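Local coordinates for TCP pilus virulence regulatory protein (Vibrio cholerae, PDB 3GBG) that probably regulates transcription of virulence genes, including those of the TCP pilus, as an AraC-family DNA-binding protein whose cupin-like domain holds a fatty acid, at residues K5-N10 against I84-S89; R13-D18 against D76-V81; L60-S65 against S161-D166. All blocks are in the same frame, centred on the assembly; numbering follows the deposited sequence.

Contact 1 of 3, residues K5-N10 against I84-S89; sequences KSFQTN and ITISDS
F7, Q8 and T9 pair with I86, T85 and I84 in antiparallel register, the short strand axes 4.5 Å apart at their closest and their N-to-C directions 161° apart. Q8 and T85 form the hydrogen-bonded pair: Q8 N gives a nearly straight bond to T85 O (2.7 Å), and T85 N returns one to Q8 O (2.6 Å). A further bond runs from S87 N to S6 O at 3.0 Å, where the pairing gives way to the N-cap of helix 88-97.

F7, T9, I84 and I86 share one face of the sheet. I84 sits between the two residues of the opposite strand, its CG1 branch alongside T9 CG2 (3.7 Å) and its CG2 branch beside F7 CD1 (4.1 Å). I86 CG2 also nears the F7 ring, approaching it obliquely. Rings of F90 and F148 pack against F7, making this the apolar face.

Q8 and T85 lie side by side on the other face. The Q8 chain bends at chi2 (-72°), which carries its amide forward along its own strand, and NE2 donates to N10 OD1 (2.9 Å) in both amide planes. A water lies in bonding range of Q8 O, N10 OD1 and T85 OG1, with more acceptors around it than it has protons. T85 OG1 is also bonded to K31, and K230 reaches N10 OD1. Beyond the strands, S87 OG pairs with S89 OG and accepts from F90 N, as suits an N-cap serine.

The chemistry is thus two-sided: hydrocarbon packing dominates the face of F7, I84 and I86, while on the other N10 OD1 and T85 OG1 each meet a lysine, consistent with locally stabilised ammonium groups. The T85 side chain lies about 5 Å from the bound palmitoleic acid.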
# COMPACT_ATOMS: atom_id res chain seq x y z
N LYS A 5 -3.22 -16.88 2.41
CA LYS A 5 -2.81 -16.52 1.06
C LYS A 5 -3.55 -15.27 0.60
O LYS A 5 -3.18 -14.64 -0.38
CB LYS A 5 -3.06 -17.67 0.09
CG LYS A 5 -4.51 -17.93 -0.25
CD LYS A 5 -4.62 -18.99 -1.34
CE LYS A 5 -6.03 -19.08 -1.90
NZ LYS A 5 -6.44 -17.79 -2.52
N SER A 6 -4.61 -14.93 1.33
CA SER A 6 -5.40 -13.75 1.02
C SER A 6 -4.83 -12.60 1.85
O SER A 6 -5.29 -11.47 1.77
CB SER A 6 -6.87 -13.98 1.37
OG SER A 6 -7.42 -15.05 0.62
N PHE A 7 -3.82 -12.93 2.65
CA PHE A 7 -3.16 -11.96 3.52
C PHE A 7 -1.64 -12.09 3.45
O PHE A 7 -1.08 -13.13 3.77
CB PHE A 7 -3.60 -12.16 4.97
CG PHE A 7 -5.07 -11.93 5.19
CD1 PHE A 7 -5.61 -10.66 5.00
CD2 PHE A 7 -5.91 -12.96 5.58
CE1 PHE A 7 -6.97 -10.43 5.19
CE2 PHE A 7 -7.27 -12.74 5.78
CZ PHE A 7 -7.80 -11.47 5.58
N GLN A 8 -0.98 -11.01 3.04
CA GLN A 8 0.48 -10.99 2.94
C GLN A 8 0.95 -10.01 4.01
O GLN A 8 0.63 -8.82 3.94
CB GLN A 8 0.89 -10.52 1.54
CG GLN A 8 2.32 -10.88 1.14
CD GLN A 8 3.36 -10.07 1.88
OE1 GLN A 8 4.16 -10.61 2.64
NE2 GLN A 8 3.35 -8.76 1.66
N THR A 9 1.71 -10.49 5.00
CA THR A 9 2.16 -9.62 6.08
C THR A 9 3.67 -9.48 6.27
O THR A 9 4.43 -10.41 6.04
CB THR A 9 1.57 -10.08 7.43
OG1 THR A 9 2.10 -11.36 7.77
CG2 THR A 9 0.05 -10.19 7.34
N ASN A 10 4.08 -8.29 6.70
CA ASN A 10 5.49 -8.02 6.97
C ASN A 10 5.60 -7.18 8.24
O ASN A 10 4.67 -6.46 8.60
CB ASN A 10 6.13 -7.27 5.80
CG ASN A 10 6.08 -8.04 4.51
OD1 ASN A 10 5.15 -7.90 3.72
ND2 ASN A 10 7.09 -8.88 4.30
N ILE A 84 -0.10 -5.37 6.63
CA ILE A 84 -0.92 -6.42 6.04
C ILE A 84 -1.36 -6.04 4.63
O ILE A 84 -1.95 -4.99 4.42
CB ILE A 84 -2.19 -6.66 6.85
CG1 ILE A 84 -1.82 -7.17 8.24
CG2 ILE A 84 -3.10 -7.64 6.12
CD1 ILE A 84 -3.03 -7.38 9.12
N THR A 85 -1.08 -6.92 3.68
CA THR A 85 -1.49 -6.68 2.31
C THR A 85 -2.60 -7.67 1.99
O THR A 85 -2.43 -8.88 2.16
CB THR A 85 -0.30 -6.85 1.35
OG1 THR A 85 0.79 -6.02 1.79
CG2 THR A 85 -0.68 -6.44 -0.05
N ILE A 86 -3.74 -7.16 1.55
CA ILE A 86 -4.89 -8.00 1.24
C ILE A 86 -4.99 -8.30 -0.26
O ILE A 86 -4.83 -7.40 -1.09
CB ILE A 86 -6.20 -7.31 1.68
CG1 ILE A 86 -6.06 -6.79 3.12
CG2 ILE A 86 -7.36 -8.28 1.60
CD1 ILE A 86 -7.27 -6.02 3.63
N SER A 87 -5.24 -9.56 -0.60
CA SER A 87 -5.36 -9.96 -2.00
C SER A 87 -6.68 -9.47 -2.58
O SER A 87 -7.65 -9.27 -1.85
CB SER A 87 -5.31 -11.49 -2.12
OG SER A 87 -6.47 -12.07 -1.54
N ASP A 88 -6.72 -9.28 -3.89
CA ASP A 88 -7.95 -8.82 -4.53
C ASP A 88 -9.05 -9.87 -4.37
O ASP A 88 -10.22 -9.53 -4.20
CB ASP A 88 -7.73 -8.51 -6.01
CG ASP A 88 -6.97 -7.21 -6.22
OD1 ASP A 88 -7.28 -6.22 -5.51
OD2 ASP A 88 -6.09 -7.16 -7.11
N SER A 89 -8.67 -11.14 -4.43
CA SER A 89 -9.63 -12.23 -4.29
C SER A 89 -10.38 -12.15 -2.97
O SER A 89 -11.57 -12.44 -2.90
CB SER A 89 -8.93 -13.59 -4.43
OG SER A 89 -7.78 -13.66 -3.59
O HOH W 1 2.44 -6.69 3.53

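Contact 2 of 3, residues R13-D18 against D76-V81; sequences RMSKFD and DENINV
The antiparallel pairing of strands 7-14 and 79-86, at the edge of the five-stranded sheet of the cupin-like domain, ends here: M14 and I79 are a hydrogen-bonded pair, and beyond them the chain enters a type II turn from S15 to D18. M14 N donates to I79 O at 2.6 Å; I79 N answers to M14 O at 2.9 Å. M14 CB rests against I79 CB. The same M14 CB lies 4.3 Å from CG2 of V81, a residue that touches the bound palmitoleic acid.

Across the other side, R13 and N78 cross, their guanidinium and amide planes 37° apart. R13 NE and N78 ND2 are modelled 2.8 Å apart, but both are donors, so this closeness is doubtful and no hydrogen bond joins them.

Past the strands water takes over: one molecule donates to both M14 O and E77 O, bridging the two acceptors. K16 runs beside D76, yet K16 NZ and D76 OD1 stay 4.1 Å apart, beyond a salt bridge, and are joined by a water that accepts from NZ and donates to OD1. D76 OD1 also lies at the edge of the F17 ring, 3.5 Å from F17 CE2.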
# COMPACT_ATOMS: atom_id res chain seq x y z
N ARG A 13 11.12 -3.03 11.63
CA ARG A 13 11.68 -2.46 12.85
C ARG A 13 11.80 -0.94 12.66
O ARG A 13 12.18 -0.48 11.59
CB ARG A 13 13.07 -3.07 13.09
CG ARG A 13 13.82 -2.56 14.32
CD ARG A 13 13.44 -3.34 15.56
NE ARG A 13 14.57 -3.48 16.48
CZ ARG A 13 15.72 -4.06 16.16
NH1 ARG A 13 15.90 -4.57 14.95
NH2 ARG A 13 16.69 -4.14 17.06
N MET A 14 11.46 -0.18 13.70
CA MET A 14 11.55 1.27 13.64
C MET A 14 12.38 1.76 14.84
O MET A 14 11.93 1.71 15.98
CB MET A 14 10.16 1.90 13.70
CG MET A 14 9.95 2.98 12.66
SD MET A 14 8.64 4.15 13.04
CE MET A 14 9.33 5.58 12.34
N SER A 15 13.60 2.23 14.56
CA SER A 15 14.49 2.71 15.61
C SER A 15 13.92 3.93 16.31
O SER A 15 13.14 4.68 15.73
CB SER A 15 15.86 3.06 15.02
OG SER A 15 16.50 1.92 14.48
N LYS A 16 14.33 4.12 17.56
CA LYS A 16 13.85 5.26 18.35
C LYS A 16 13.96 6.59 17.62
O LYS A 16 15.03 6.95 17.12
CB LYS A 16 14.59 5.34 19.69
CG LYS A 16 16.11 5.48 19.56
CD LYS A 16 16.72 5.75 20.93
CE LYS A 16 18.21 5.44 20.96
NZ LYS A 16 18.77 5.66 22.33
N PHE A 17 12.84 7.31 17.57
CA PHE A 17 12.76 8.63 16.96
C PHE A 17 13.19 8.73 15.49
O PHE A 17 13.48 9.81 14.99
CB PHE A 17 13.58 9.60 17.82
CG PHE A 17 13.21 9.54 19.28
CD1 PHE A 17 11.96 9.97 19.70
CD2 PHE A 17 14.09 9.02 20.22
CE1 PHE A 17 11.58 9.87 21.04
CE2 PHE A 17 13.71 8.92 21.57
CZ PHE A 17 12.46 9.34 21.97
N ASP A 18 13.21 7.59 14.80
CA ASP A 18 13.58 7.57 13.39
C ASP A 18 12.34 7.93 12.57
O ASP A 18 11.23 7.88 13.07
CB ASP A 18 14.08 6.17 13.01
CG ASP A 18 14.89 6.17 11.72
OD1 ASP A 18 15.32 5.08 11.30
OD2 ASP A 18 15.10 7.26 11.14
N ASP A 76 11.18 6.11 22.86
CA ASP A 76 12.60 5.92 23.16
C ASP A 76 13.01 4.46 23.06
O ASP A 76 14.12 4.10 23.44
CB ASP A 76 12.90 6.47 24.56
CG ASP A 76 14.38 6.58 24.83
OD1 ASP A 76 15.15 6.76 23.86
OD2 ASP A 76 14.78 6.52 26.02
N GLU A 77 12.11 3.62 22.55
CA GLU A 77 12.40 2.20 22.38
C GLU A 77 12.06 1.80 20.95
O GLU A 77 11.37 2.52 20.24
CB GLU A 77 11.55 1.37 23.35
CG GLU A 77 11.70 1.72 24.83
CD GLU A 77 10.90 2.94 25.24
OE1 GLU A 77 9.67 2.97 24.97
OE2 GLU A 77 11.48 3.87 25.86
N ASN A 78 12.55 0.64 20.51
CA ASN A 78 12.25 0.20 19.16
C ASN A 78 10.76 -0.08 19.00
O ASN A 78 10.08 -0.45 19.96
CB ASN A 78 13.05 -1.05 18.80
CG ASN A 78 14.50 -0.73 18.50
OD1 ASN A 78 15.28 -0.42 19.39
ND2 ASN A 78 14.86 -0.79 17.22
N ILE A 79 10.25 0.13 17.80
CA ILE A 79 8.84 -0.10 17.50
C ILE A 79 8.74 -1.01 16.29
O ILE A 79 9.53 -0.90 15.36
CB ILE A 79 8.11 1.22 17.18
CG1 ILE A 79 8.00 2.09 18.44
CG2 ILE A 79 6.73 0.93 16.62
CD1 ILE A 79 7.39 3.47 18.16
N ASN A 80 7.77 -1.92 16.32
CA ASN A 80 7.55 -2.82 15.19
C ASN A 80 6.29 -2.39 14.46
O ASN A 80 5.22 -2.26 15.05
CB ASN A 80 7.41 -4.27 15.65
CG ASN A 80 8.72 -4.87 16.11
OD1 ASN A 80 9.78 -4.60 15.53
ND2 ASN A 80 8.66 -5.71 17.14
N VAL A 81 6.44 -2.15 13.16
CA VAL A 81 5.33 -1.74 12.32
C VAL A 81 4.88 -2.96 11.54
O VAL A 81 5.67 -3.55 10.81
CB VAL A 81 5.75 -0.62 11.35
CG1 VAL A 81 4.55 -0.14 10.55
CG2 VAL A 81 6.38 0.53 12.11
O HOH W 2 10.97 3.56 17.74
O HOH W 3 15.89 2.08 18.85
O HOH W 4 17.54 7.43 24.06

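Contact 3 of 3, residues L60-S65 against S161-D166; sequences LLKKNS and SIFITD
F163 reaches from the loop between helices 141-155 and 170-180 to the end of strand 57-61 in the cupin-like domain, and K62, just past that strand, lies along F163. The two side chains run past one another in opposite directions, and no hydrogen bond links their segments.

Followed from its root, K62 starts against the ring: CB is 3.5 Å from F163 CE2, approaching obliquely. CG follows, turned anti to the backbone N (chi1 -166°), a torsion that lays the chain along F163 and leads it toward that residue's backbone; K62 CG is 3.4 Å from F163 O and still 4.0 Å from F163 CE2. CD comes nearer to the same carbonyl, 3.2 Å from F163 O, so the aliphatic chain spans from ring to main chain. Bends at chi3 (84°) and chi4 then turn the end of the lysine, and NZ stops 4.5 Å from T165 OG1, too distant for a direct bond.

The far end of the F163 ring meets the strand. F163 CZ packs on L60 CB and is 3.6 Å from L61 O, again obliquely, so that CZ and CE2 fit between L60 CB and K62 CB. F152 of helix 141-155 and Y30, in an edge-to-face contact, also cover this buried ring, and L60 itself leans on F151, F152 and V155.

Beyond K62 the chain makes a type II turn to S65, where S65 N donates to K62 O at 3.1 Å.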
# COMPACT_ATOMS: atom_id res chain seq x y z
N LEU A 60 -5.30 2.64 7.00
CA LEU A 60 -5.68 1.90 5.81
C LEU A 60 -5.26 2.67 4.56
O LEU A 60 -5.48 3.88 4.47
CB LEU A 60 -7.19 1.66 5.79
CG LEU A 60 -7.81 0.98 7.01
CD1 LEU A 60 -9.32 0.87 6.82
CD2 LEU A 60 -7.20 -0.40 7.19
N LEU A 61 -4.64 1.97 3.61
CA LEU A 61 -4.20 2.59 2.36
C LEU A 61 -5.04 2.03 1.21
O LEU A 61 -5.11 0.82 1.02
CB LEU A 61 -2.71 2.29 2.14
CG LEU A 61 -1.81 2.73 3.31
CD1 LEU A 61 -0.35 2.41 3.01
CD2 LEU A 61 -1.99 4.23 3.54
N LYS A 62 -5.68 2.91 0.46
CA LYS A 62 -6.54 2.49 -0.64
C LYS A 62 -5.77 2.07 -1.89
O LYS A 62 -4.84 2.75 -2.32
CB LYS A 62 -7.51 3.62 -1.00
CG LYS A 62 -8.66 3.17 -1.90
CD LYS A 62 -9.81 4.17 -1.92
CE LYS A 62 -9.56 5.29 -2.91
NZ LYS A 62 -9.51 4.77 -4.32
N LYS A 63 -6.16 0.94 -2.46
CA LYS A 63 -5.51 0.43 -3.65
C LYS A 63 -5.57 1.46 -4.77
O LYS A 63 -6.56 2.18 -4.92
CB LYS A 63 -6.19 -0.87 -4.11
CG LYS A 63 -5.56 -1.46 -5.36
CD LYS A 63 -6.29 -2.71 -5.80
CE LYS A 63 -5.68 -3.27 -7.07
NZ LYS A 63 -6.40 -4.49 -7.49
N ASN A 64 -4.49 1.53 -5.55
CA ASN A 64 -4.36 2.46 -6.67
C ASN A 64 -4.14 3.91 -6.25
O ASN A 64 -4.13 4.82 -7.08
CB ASN A 64 -5.58 2.36 -7.59
CG ASN A 64 -5.68 1.02 -8.27
OD1 ASN A 64 -6.76 0.57 -8.64
ND2 ASN A 64 -4.54 0.38 -8.47
N SER A 65 -3.97 4.13 -4.95
CA SER A 65 -3.72 5.47 -4.45
C SER A 65 -2.22 5.75 -4.53
O SER A 65 -1.41 4.83 -4.57
CB SER A 65 -4.18 5.61 -2.99
OG SER A 65 -3.41 4.77 -2.13
N SER A 161 -15.65 8.97 0.91
CA SER A 161 -16.35 7.99 0.09
C SER A 161 -15.97 6.54 0.34
O SER A 161 -15.21 6.22 1.26
CB SER A 161 -16.14 8.31 -1.39
OG SER A 161 -14.79 8.11 -1.76
N ILE A 162 -16.50 5.66 -0.51
CA ILE A 162 -16.24 4.24 -0.43
C ILE A 162 -14.75 3.95 -0.50
O ILE A 162 -14.03 4.55 -1.29
CB ILE A 162 -16.95 3.47 -1.58
CG1 ILE A 162 -16.53 4.07 -2.93
CG2 ILE A 162 -18.46 3.54 -1.40
CD1 ILE A 162 -17.14 3.35 -4.13
N PHE A 163 -14.29 3.04 0.35
CA PHE A 163 -12.89 2.66 0.39
C PHE A 163 -12.65 1.63 -0.71
O PHE A 163 -11.57 1.58 -1.31
CB PHE A 163 -12.55 2.07 1.76
CG PHE A 163 -11.10 1.76 1.96
CD1 PHE A 163 -10.69 0.46 2.25
CD2 PHE A 163 -10.14 2.76 1.87
CE1 PHE A 163 -9.34 0.17 2.45
CE2 PHE A 163 -8.79 2.48 2.07
CZ PHE A 163 -8.39 1.18 2.36
N ILE A 164 -13.67 0.82 -0.96
CA ILE A 164 -13.60 -0.21 -2.00
C ILE A 164 -14.00 0.45 -3.32
O ILE A 164 -14.57 1.54 -3.32
CB ILE A 164 -14.56 -1.38 -1.68
CG1 ILE A 164 -16.02 -0.96 -1.92
CG2 ILE A 164 -14.37 -1.82 -0.23
CD1 ILE A 164 -16.51 0.16 -1.01
N THR A 165 -13.78 -0.19 -4.44
CA THR A 165 -14.14 0.39 -5.73
C THR A 165 -14.65 -0.41 -6.84
O THR A 165 -14.11 -1.37 -7.12
CB THR A 165 -13.05 0.83 -6.48
OG1 THR A 165 -12.10 1.36 -5.61
CG2 THR A 165 -13.56 1.88 -7.44
N ASP A 166 -15.61 0.13 -7.55
CA ASP A 166 -16.32 -0.63 -8.56
C ASP A 166 -15.14 -0.95 -9.28
O ASP A 166 -14.55 -0.08 -9.77
CB ASP A 166 -17.39 0.13 -9.24
CG ASP A 166 -16.88 1.23 -10.12
OD1 ASP A 166 -15.85 1.81 -9.84
OD2 ASP A 166 -17.54 1.54 -11.11

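In the fold
Contacts 1 and 2 join the same two strands, 7-14 and 79-86, at points whose centres lie about 24 Å apart; contact 2 comes within the span that contact 1 brings together, so the pairing runs from the helix 88-97 end to the turn at 15-18. Contact 3 uses strand 57-61 of the same five-stranded sheet and crosses both in chain order. Its centre is about 15 Å from that of contact 1, which it touches through the K63 NZ to D88 OD2 salt bridge (2.7 Å), and about 28 Å from that of contact 2. Each contact has one residue, T85, V81 or L61, whose side chain is within about 5 Å of the palmitoleic acid.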